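Local structure of cytoplasmic export protein 1 (Saccharomyces cerevisiae, 3VWA) at residues F9-T14 and S83-T88; E17-E22 and Q27-T32; V260-L265 and V322-I327. The protein binds tRNA and serves in its nuclear export, and may collect it from export receptors at the nuclear pore and deliver aminoacylated tRNA to the translation machinery. All blocks are in the same frame, centred on the assembly; numbering follows the deposited sequence.

Contact 1 (F9-T14 and S83-T88); sequences FQFPYT and STFIVT
With CG trans to the backbone N (chi1 -166°), the ring of Phe11 reaches across to Phe85. Phe85 has CG beside its backbone N, trans to the carbonyl carbon, which presents CD2 and CE2 to that ring. The leading atom is CZ of Phe11, 3.4 Å from CD2 of Phe85, and CE2 of Phe85 is the next closest to it. Ring centroids 5.1 Å apart and planes inclined at 41° make this an oblique aromatic pair. The contact lies in the N-terminal kinase-like domain: Phe11 just precedes strand 13-15, which holds Tyr13, and Phe85 and Val87 lie on strand 85-89, two strands of one antiparallel sheet that are not neighbours in it. The gap between them, 8.8 Å from CA of Tyr13 to CA of Val87, is bridged by side chains alone. Val87 sends CG1 over the face of the Tyr13 ring, 3.9 Å from its centroid and 9° off the normal, a well-centred CH-pi contact. Pro12 CB lies against the opposite face, offset toward the rim, which places the ring between two aliphatic groups. Tyr13 OH is hydrogen-bonded to Glu75 OE2, while Phe77 meets Phe11 edge-to-face and also touches Phe85 and Val87.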
loop_
_atom_site.group_PDB
_atom_site.type_symbol
_atom_site.label_atom_id
_atom_site.label_comp_id
_atom_site.label_asym_id
_atom_site.label_seq_id
_atom_site.Cartn_x
_atom_site.Cartn_y
_atom_site.Cartn_z
ATOM N N PHE A 9 19.294 31.530 -7.625
ATOM C CA PHE A 9 19.260 32.218 -8.916
ATOM C C PHE A 9 18.979 31.209 -10.021
ATOM O O PHE A 9 19.853 30.385 -10.349
ATOM C CB PHE A 9 20.645 32.845 -9.172
ATOM C CG PHE A 9 20.813 33.468 -10.526
ATOM C CD1 PHE A 9 21.244 32.710 -11.622
ATOM C CD2 PHE A 9 20.578 34.839 -10.705
ATOM C CE1 PHE A 9 21.402 33.293 -12.880
ATOM C CE2 PHE A 9 20.749 35.423 -11.958
ATOM C CZ PHE A 9 21.145 34.654 -13.048
ATOM N N GLN A 10 17.779 31.248 -10.590
ATOM C CA GLN A 10 17.478 30.463 -11.807
ATOM C C GLN A 10 17.665 28.926 -11.682
ATOM O O GLN A 10 17.938 28.254 -12.707
ATOM C CB GLN A 10 18.360 30.959 -12.955
ATOM C CG GLN A 10 17.620 31.328 -14.213
ATOM C CD GLN A 10 17.584 32.822 -14.389
ATOM O OE1 GLN A 10 18.307 33.379 -15.219
ATOM N NE2 GLN A 10 16.765 33.488 -13.584
ATOM N N PHE A 11 17.530 28.395 -10.455
ATOM C CA PHE A 11 17.827 26.997 -10.145
ATOM C C PHE A 11 16.676 26.053 -10.564
ATOM O O PHE A 11 15.533 26.248 -10.204
ATOM C CB PHE A 11 18.195 26.827 -8.666
ATOM C CG PHE A 11 18.835 25.476 -8.319
ATOM C CD1 PHE A 11 18.308 24.680 -7.299
ATOM C CD2 PHE A 11 19.994 25.024 -8.971
ATOM C CE1 PHE A 11 18.895 23.468 -6.954
ATOM C CE2 PHE A 11 20.589 23.803 -8.640
ATOM C CZ PHE A 11 20.022 23.024 -7.628
ATOM N N PRO A 12 16.991 25.013 -11.332
ATOM C CA PRO A 12 15.943 24.116 -11.868
ATOM C C PRO A 12 15.183 23.238 -10.822
ATOM O O PRO A 12 14.267 22.521 -11.197
ATOM C CB PRO A 12 16.705 23.219 -12.851
ATOM C CG PRO A 12 18.087 23.774 -12.967
ATOM C CD PRO A 12 18.345 24.654 -11.773
ATOM N N TYR A 13 15.538 23.301 -9.542
ATOM C CA TYR A 13 14.935 22.407 -8.578
ATOM C C TYR A 13 14.562 23.173 -7.344
ATOM O O TYR A 13 15.193 24.196 -7.019
ATOM C CB TYR A 13 15.915 21.276 -8.236
ATOM C CG TYR A 13 16.458 20.576 -9.486
ATOM C CD1 TYR A 13 15.762 19.545 -10.086
ATOM C CD2 TYR A 13 17.657 20.973 -10.069
ATOM C CE1 TYR A 13 16.254 18.912 -11.231
ATOM C CE2 TYR A 13 18.157 20.350 -11.193
ATOM C CZ TYR A 13 17.455 19.329 -11.782
ATOM O OH TYR A 13 17.946 18.710 -12.909
ATOM N N THR A 14 13.525 22.727 -6.661
ATOM C CA THR A 14 13.306 23.260 -5.321
ATOM C C THR A 14 13.907 22.281 -4.315
ATOM O O THR A 14 13.951 21.086 -4.569
ATOM C CB THR A 14 11.822 23.429 -5.023
ATOM O OG1 THR A 14 11.208 22.145 -5.113
ATOM C CG2 THR A 14 11.177 24.389 -6.037
ATOM N N SER A 83 26.937 25.890 -3.243
ATOM C CA SER A 83 25.897 25.432 -4.202
ATOM C C SER A 83 26.392 24.229 -5.030
ATOM O O SER A 83 26.102 24.117 -6.227
ATOM C CB SER A 83 25.450 26.528 -5.172
ATOM O OG SER A 83 24.366 27.252 -4.639
ATOM N N THR A 84 27.150 23.343 -4.399
ATOM C CA THR A 84 27.690 22.179 -5.119
ATOM C C THR A 84 26.765 20.962 -4.942
ATOM O O THR A 84 26.619 20.423 -3.835
ATOM C CB THR A 84 29.170 21.963 -4.742
ATOM O OG1 THR A 84 29.896 23.130 -5.159
ATOM C CG2 THR A 84 29.781 20.758 -5.456
ATOM N N PHE A 85 26.106 20.580 -6.035
ATOM C CA PHE A 85 25.055 19.567 -5.991
ATOM C C PHE A 85 25.246 18.451 -6.982
ATOM O O PHE A 85 25.827 18.629 -8.057
ATOM C CB PHE A 85 23.687 20.148 -6.291
ATOM C CG PHE A 85 23.277 21.314 -5.417
ATOM C CD1 PHE A 85 23.159 21.164 -4.024
ATOM C CD2 PHE A 85 22.928 22.554 -5.988
ATOM C CE1 PHE A 85 22.731 22.217 -3.218
ATOM C CE2 PHE A 85 22.509 23.634 -5.165
ATOM C CZ PHE A 85 22.413 23.459 -3.784
ATOM N N ILE A 86 24.734 17.290 -6.581
ATOM C CA ILE A 86 24.421 16.193 -7.483
ATOM C C ILE A 86 22.926 15.916 -7.313
ATOM O O ILE A 86 22.420 15.575 -6.200
ATOM C CB ILE A 86 25.254 14.930 -7.173
ATOM C CG1 ILE A 86 26.768 15.224 -7.240
ATOM C CG2 ILE A 86 24.843 13.794 -8.100
ATOM C CD1 ILE A 86 27.667 14.114 -6.692
ATOM N N VAL A 87 22.203 16.043 -8.413
ATOM C CA VAL A 87 20.753 15.858 -8.374
ATOM C C VAL A 87 20.381 14.546 -9.054
ATOM O O VAL A 87 20.767 14.297 -10.229
ATOM C CB VAL A 87 19.994 17.041 -9.007
ATOM C CG1 VAL A 87 18.516 16.947 -8.663
ATOM C CG2 VAL A 87 20.536 18.374 -8.502
ATOM N N THR A 88 19.656 13.696 -8.320
ATOM C CA THR A 88 19.398 12.301 -8.825
ATOM C C THR A 88 17.943 12.042 -8.789
ATOM O O THR A 88 17.184 12.864 -8.244
ATOM C CB THR A 88 20.038 11.209 -7.922
ATOM O OG1 THR A 88 19.436 11.253 -6.619
ATOM C CG2 THR A 88 21.537 11.410 -7.826
#

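Contact 2 (E17-E22 and Q27-T32)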
loop_
_atom_site.group_PDB
_atom_site.type_symbol
_atom_site.label_atom_id
_atom_site.label_comp_id
_atom_site.label_asym_id
_atom_site.label_seq_id
_atom_site.Cartn_x
_atom_site.Cartn_y
_atom_site.Cartn_z
ATOM N N GLU A 17 13.978 22.217 3.173
ATOM C CA GLU A 17 14.789 23.011 4.079
ATOM C C GLU A 17 15.702 22.192 4.988
ATOM O O GLU A 17 16.790 22.656 5.332
ATOM C CB GLU A 17 13.877 23.921 4.925
ATOM C CG GLU A 17 14.603 25.055 5.627
ATOM C CD GLU A 17 13.849 26.383 5.541
ATOM O OE1 GLU A 17 13.770 27.073 6.587
ATOM O OE2 GLU A 17 13.339 26.741 4.443
ATOM N N THR A 18 15.260 21.002 5.400
ATOM C CA THR A 18 16.041 20.149 6.318
ATOM C C THR A 18 16.488 18.837 5.649
ATOM O O THR A 18 15.649 18.109 5.128
ATOM C CB THR A 18 15.234 19.824 7.596
ATOM O OG1 THR A 18 14.845 21.048 8.237
ATOM C CG2 THR A 18 16.062 18.981 8.577
ATOM N N ALA A 19 17.795 18.543 5.677
ATOM C CA ALA A 19 18.328 17.330 5.072
ATOM C C ALA A 19 17.727 16.133 5.777
ATOM O O ALA A 19 17.356 16.238 6.945
ATOM C CB ALA A 19 19.861 17.298 5.132
ATOM N N ILE A 20 17.585 15.016 5.067
ATOM C CA ILE A 20 16.981 13.820 5.668
ATOM C C ILE A 20 18.084 12.920 6.223
ATOM O O ILE A 20 17.868 12.157 7.166
ATOM C CB ILE A 20 16.017 13.042 4.708
ATOM C CG1 ILE A 20 16.795 12.257 3.648
ATOM C CG2 ILE A 20 14.977 13.980 4.089
ATOM C CD1 ILE A 20 15.939 11.627 2.561
ATOM N N THR A 21 19.254 13.007 5.595
ATOM C CA THR A 21 20.478 12.364 6.053
ATOM C C THR A 21 21.599 13.376 5.815
ATOM O O THR A 21 21.524 14.225 4.880
ATOM C CB THR A 21 20.788 11.078 5.268
ATOM O OG1 THR A 21 21.772 10.323 5.958
ATOM C CG2 THR A 21 21.409 11.391 3.979
ATOM N N GLU A 22 22.630 13.254 6.644
ATOM C CA GLU A 22 23.793 14.095 6.635
ATOM C C GLU A 22 24.955 13.155 6.782
ATOM O O GLU A 22 24.828 12.152 7.445
ATOM C CB GLU A 22 23.782 14.963 7.878
ATOM C CG GLU A 22 23.509 16.430 7.645
ATOM C CD GLU A 22 24.530 17.303 8.349
ATOM O OE1 GLU A 22 25.010 16.936 9.450
ATOM O OE2 GLU A 22 24.863 18.354 7.784
ATOM N N GLN A 27 25.082 16.613 2.501
ATOM C CA GLN A 27 23.700 16.597 3.016
ATOM C C GLN A 27 22.766 16.058 1.947
ATOM O O GLN A 27 22.938 16.335 0.754
ATOM C CB GLN A 27 23.243 17.992 3.398
ATOM C CG GLN A 27 23.917 18.489 4.655
ATOM C CD GLN A 27 23.576 19.929 4.899
ATOM O OE1 GLN A 27 23.881 20.806 4.070
ATOM N NE2 GLN A 27 22.920 20.195 6.026
ATOM N N CYS A 28 21.771 15.304 2.362
ATOM C CA CYS A 28 20.868 14.718 1.394
ATOM C C CYS A 28 19.458 15.249 1.643
ATOM O O CYS A 28 18.903 15.071 2.733
ATOM C CB CYS A 28 20.952 13.199 1.464
ATOM S SG CYS A 28 19.628 12.303 0.635
ATOM N N PHE A 29 18.915 15.919 0.619
ATOM C CA PHE A 29 17.641 16.639 0.714
ATOM C C PHE A 29 16.652 16.064 -0.286
ATOM O O PHE A 29 17.054 15.767 -1.422
ATOM C CB PHE A 29 17.823 18.147 0.363
ATOM C CG PHE A 29 18.564 18.969 1.403
ATOM C CD1 PHE A 29 17.876 19.532 2.471
ATOM C CD2 PHE A 29 19.929 19.226 1.286
ATOM C CE1 PHE A 29 18.522 20.312 3.423
ATOM C CE2 PHE A 29 20.581 20.008 2.247
ATOM C CZ PHE A 29 19.874 20.548 3.327
ATOM N N ASP A 30 15.368 15.936 0.093
ATOM C CA ASP A 30 14.311 15.770 -0.943
ATOM C C ASP A 30 14.125 17.090 -1.688
ATOM O O ASP A 30 14.271 18.156 -1.109
ATOM C CB ASP A 30 12.935 15.385 -0.367
ATOM C CG ASP A 30 12.927 14.005 0.308
ATOM O OD1 ASP A 30 13.785 13.159 -0.004
ATOM O OD2 ASP A 30 12.044 13.773 1.162
ATOM N N GLY A 31 13.763 16.988 -2.964
ATOM C CA GLY A 31 13.465 18.116 -3.775
ATOM C C GLY A 31 12.478 17.707 -4.840
ATOM O O GLY A 31 12.017 16.551 -4.867
ATOM N N THR A 32 12.169 18.654 -5.726
ATOM C CA THR A 32 11.280 18.410 -6.837
ATOM C C THR A 32 11.872 19.227 -7.967
ATOM O O THR A 32 12.404 20.329 -7.737
ATOM C CB THR A 32 9.826 18.912 -6.591
ATOM O OG1 THR A 32 9.714 20.264 -7.037
ATOM C CG2 THR A 32 9.384 18.852 -5.117
HETATM O O HOH W 1 14.901 16.625 2.613
#
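Ala19 lies over one face of the Phe29 ring, its CB 3.8 Å from the centroid and 15° off the normal, a CH-pi contact displaced toward the rim. The backbone ahead of Ala19 bends round the same ring, placing Glu17 O near the ring plane at the edge, 3.5 Å from Phe29 CE1. Farther along the hairpin, toward its turn, Glu22 and Gln27 run side by side and point the same way, with carboxylate and amide planes 69° apart and CG of Glu22 3.7 Å from CG of Gln27. They form an antiparallel non-hydrogen-bonded pair; Thr21 and Cys28, a hydrogen-bonded one, turn their side chains to the other face. Ile20 CD1 meets Asp30 OD1 at 3.7 Å, the two side chains crossing at about a right angle. Cys28 bonds to both Ile20, whose N donates to Cys28 O (2.7 Å), and Thr21, whose O accepts from Cys28 N (2.8 Å): two residues opposite one, a classic beta bulge. A water links Thr18 O to Asp30 N. The hairpin of strands 21-22 and 26-33 borders strand 39-45, where Cys28 touches Thr41 and Phe43, and strand 13-15 also pairs with 26-33.

Contact 3 (V260-L265 and V322-I327)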
loop_
_atom_site.group_PDB
_atom_site.type_symbol
_atom_site.label_atom_id
_atom_site.label_comp_id
_atom_site.label_asym_id
_atom_site.label_seq_id
_atom_site.Cartn_x
_atom_site.Cartn_y
_atom_site.Cartn_z
ATOM N N VAL A 260 1.907 -14.978 -17.311
ATOM C CA VAL A 260 2.593 -16.015 -16.529
ATOM C C VAL A 260 3.330 -15.408 -15.291
ATOM O O VAL A 260 3.291 -15.967 -14.193
ATOM C CB VAL A 260 3.593 -16.812 -17.342
ATOM C CG1 VAL A 260 4.470 -17.684 -16.411
ATOM C CG2 VAL A 260 2.863 -17.695 -18.381
ATOM N N VAL A 261 4.029 -14.299 -15.500
ATOM C CA VAL A 261 4.720 -13.571 -14.424
ATOM C C VAL A 261 3.759 -13.236 -13.281
ATOM O O VAL A 261 4.057 -13.473 -12.112
ATOM C CB VAL A 261 5.310 -12.265 -14.935
ATOM C CG1 VAL A 261 5.938 -11.458 -13.761
ATOM C CG2 VAL A 261 6.321 -12.571 -16.053
HETATM N N MSE A 262 2.609 -12.693 -13.628
HETATM C CA MSE A 262 1.551 -12.461 -12.630
HETATM C C MSE A 262 1.006 -13.745 -12.055
HETATM O O MSE A 262 0.708 -13.789 -10.899
HETATM C CB MSE A 262 0.413 -11.628 -13.229
HETATM C CG MSE A 262 0.835 -10.184 -13.539
HETATM SE SE MSE A 262 2.124 -9.329 -12.256
HETATM C CE MSE A 262 3.352 -10.565 -11.481
ATOM N N SER A 263 0.825 -14.783 -12.866
ATOM C CA SER A 263 0.506 -16.112 -12.331
ATOM C C SER A 263 1.533 -16.671 -11.346
ATOM O O SER A 263 1.175 -17.307 -10.314
ATOM C CB SER A 263 0.283 -17.071 -13.475
ATOM O OG SER A 263 -0.883 -16.583 -14.119
ATOM N N ASN A 264 2.795 -16.425 -11.637
ATOM C CA ASN A 264 3.862 -16.783 -10.710
ATOM C C ASN A 264 3.753 -15.949 -9.429
ATOM O O ASN A 264 3.904 -16.470 -8.310
ATOM C CB ASN A 264 5.229 -16.571 -11.358
ATOM C CG ASN A 264 5.565 -17.685 -12.294
ATOM O OD1 ASN A 264 4.944 -18.744 -12.220
ATOM N ND2 ASN A 264 6.566 -17.480 -13.170
ATOM N N LEU A 265 3.419 -14.666 -9.597
ATOM C CA LEU A 265 3.255 -13.791 -8.444
ATOM C C LEU A 265 2.137 -14.315 -7.577
ATOM O O LEU A 265 2.287 -14.397 -6.363
ATOM C CB LEU A 265 2.999 -12.358 -8.865
ATOM C CG LEU A 265 2.450 -11.354 -7.823
ATOM C CD1 LEU A 265 3.405 -11.225 -6.645
ATOM C CD2 LEU A 265 2.247 -9.979 -8.481
ATOM N N VAL A 322 -10.459 -12.226 -10.216
ATOM C CA VAL A 322 -10.600 -12.349 -8.755
ATOM C C VAL A 322 -9.256 -12.520 -8.041
ATOM O O VAL A 322 -8.958 -11.771 -7.130
ATOM C CB VAL A 322 -11.662 -13.439 -8.395
ATOM C CG1 VAL A 322 -11.763 -13.705 -6.894
ATOM C CG2 VAL A 322 -13.014 -12.998 -8.909
ATOM N N PRO A 323 -8.407 -13.483 -8.462
ATOM C CA PRO A 323 -7.162 -13.615 -7.660
ATOM C C PRO A 323 -6.231 -12.414 -7.721
ATOM O O PRO A 323 -5.745 -11.998 -6.685
ATOM C CB PRO A 323 -6.472 -14.875 -8.204
ATOM C CG PRO A 323 -7.455 -15.506 -9.143
ATOM C CD PRO A 323 -8.539 -14.513 -9.497
ATOM N N PHE A 324 -5.999 -11.848 -8.917
ATOM C CA PHE A 324 -5.118 -10.713 -9.074
ATOM C C PHE A 324 -5.683 -9.495 -8.337
ATOM O O PHE A 324 -4.943 -8.759 -7.708
ATOM C CB PHE A 324 -4.913 -10.301 -10.578
ATOM C CG PHE A 324 -4.137 -11.312 -11.425
ATOM C CD1 PHE A 324 -3.705 -12.540 -10.909
ATOM C CD2 PHE A 324 -3.892 -11.040 -12.786
ATOM C CE1 PHE A 324 -2.977 -13.469 -11.693
ATOM C CE2 PHE A 324 -3.191 -11.944 -13.582
ATOM C CZ PHE A 324 -2.748 -13.174 -13.047
ATOM N N LEU A 325 -6.981 -9.266 -8.436
ATOM C CA LEU A 325 -7.570 -8.045 -7.826
ATOM C C LEU A 325 -7.472 -8.217 -6.311
ATOM O O LEU A 325 -7.318 -7.220 -5.562
ATOM C CB LEU A 325 -9.024 -7.946 -8.217
ATOM C CG LEU A 325 -9.705 -6.740 -8.839
ATOM C CD1 LEU A 325 -11.217 -6.920 -8.751
ATOM C CD2 LEU A 325 -9.316 -5.393 -8.222
ATOM N N ALA A 326 -7.564 -9.463 -5.834
ATOM C CA ALA A 326 -7.437 -9.749 -4.373
ATOM C C ALA A 326 -6.048 -9.341 -3.872
ATOM O O ALA A 326 -5.896 -8.689 -2.810
ATOM C CB ALA A 326 -7.755 -11.232 -4.044
ATOM N N ILE A 327 -5.038 -9.607 -4.687
ATOM C CA ILE A 327 -3.692 -9.209 -4.344
ATOM C C ILE A 327 -3.590 -7.712 -4.292
ATOM O O ILE A 327 -2.928 -7.146 -3.418
ATOM C CB ILE A 327 -2.721 -9.718 -5.406
ATOM C CG1 ILE A 327 -3.010 -11.188 -5.750
ATOM C CG2 ILE A 327 -1.280 -9.480 -5.067
ATOM C CD1 ILE A 327 -2.552 -12.185 -4.729
#
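Apolar packing between Phe324 and Met262, a selenomethionine, carries this contact. CZ of Phe324 comes within 3.5 Å of CB of Met262, and CE2 of the same ring is almost as close. The approach is oblique to the ring. In Phe324, CG is trans to the carbonyl carbon and beside the backbone N (chi1 -68°), which swings the far end of the ring toward helix 255-271. Met262 sets out toward the facing helix at its CB, but bends at chi2 and chi3 lead its selenium end away. The near part of its side chain therefore does the touching.

A second group of contacts joins the ring to polar atoms of helix 255-271. Phe324 CZ lies 3.9 Å from Ser263 N and 4.0 Å from Ser263 OG, while CE1 is 3.8 Å from Met262 O. These are van der Waals approaches; Ser263 OG makes its hydrogen bond within its own helix, to Leu259 O.

Backbone hydrogen bonding stays inside each helix. Leu265 N donates to Val261 O at 2.9 Å and Ala326 N to Val322 O at 3.0 Å, the i to i-4 pattern that confirms helical geometry on both sides. The nearest CA atoms, of Met262 and Phe324, are 7.8 Å apart, and the two segments bury 168 Å² together.

This is helix-to-helix packing in the all-helical part that follows the kinase-like domain and precedes the HEAT repeats at 381-419 and 494-530. Leu259 and Glu266 extend the surface that Phe324 meets along helix 255-271. From helix 283-303, Leu292 and Ile296 also touch the phenylalanine and Ile295 touches Met262, whereas Phe243 of helix 239-248 packs on Met262 and Leu265.

Contacts 1 and 2 share the antiparallel sheet of the N-terminal kinase-like domain, with centres 12 Å apart. They meet directly where strand 13-15 runs beside strand 26-33: Thr14 N lies 2.9 Å from Thr32 O, a probable hydrogen bond. Along the chain, contact 2 is nested within the loop that contact 1 closes. Contact 3 follows in series, between helices 255-271 and 321-335. Its centre is 42 Å from that of contact 1 and 37 Å from that of contact 2, with nearest atoms about 27 and 26 Å away. Contacts 1 and 2 thus belong to one sheet of the kinase-like domain, while contact 3 packs helices of the elongated helical part, which farther along holds the HEAT repeats.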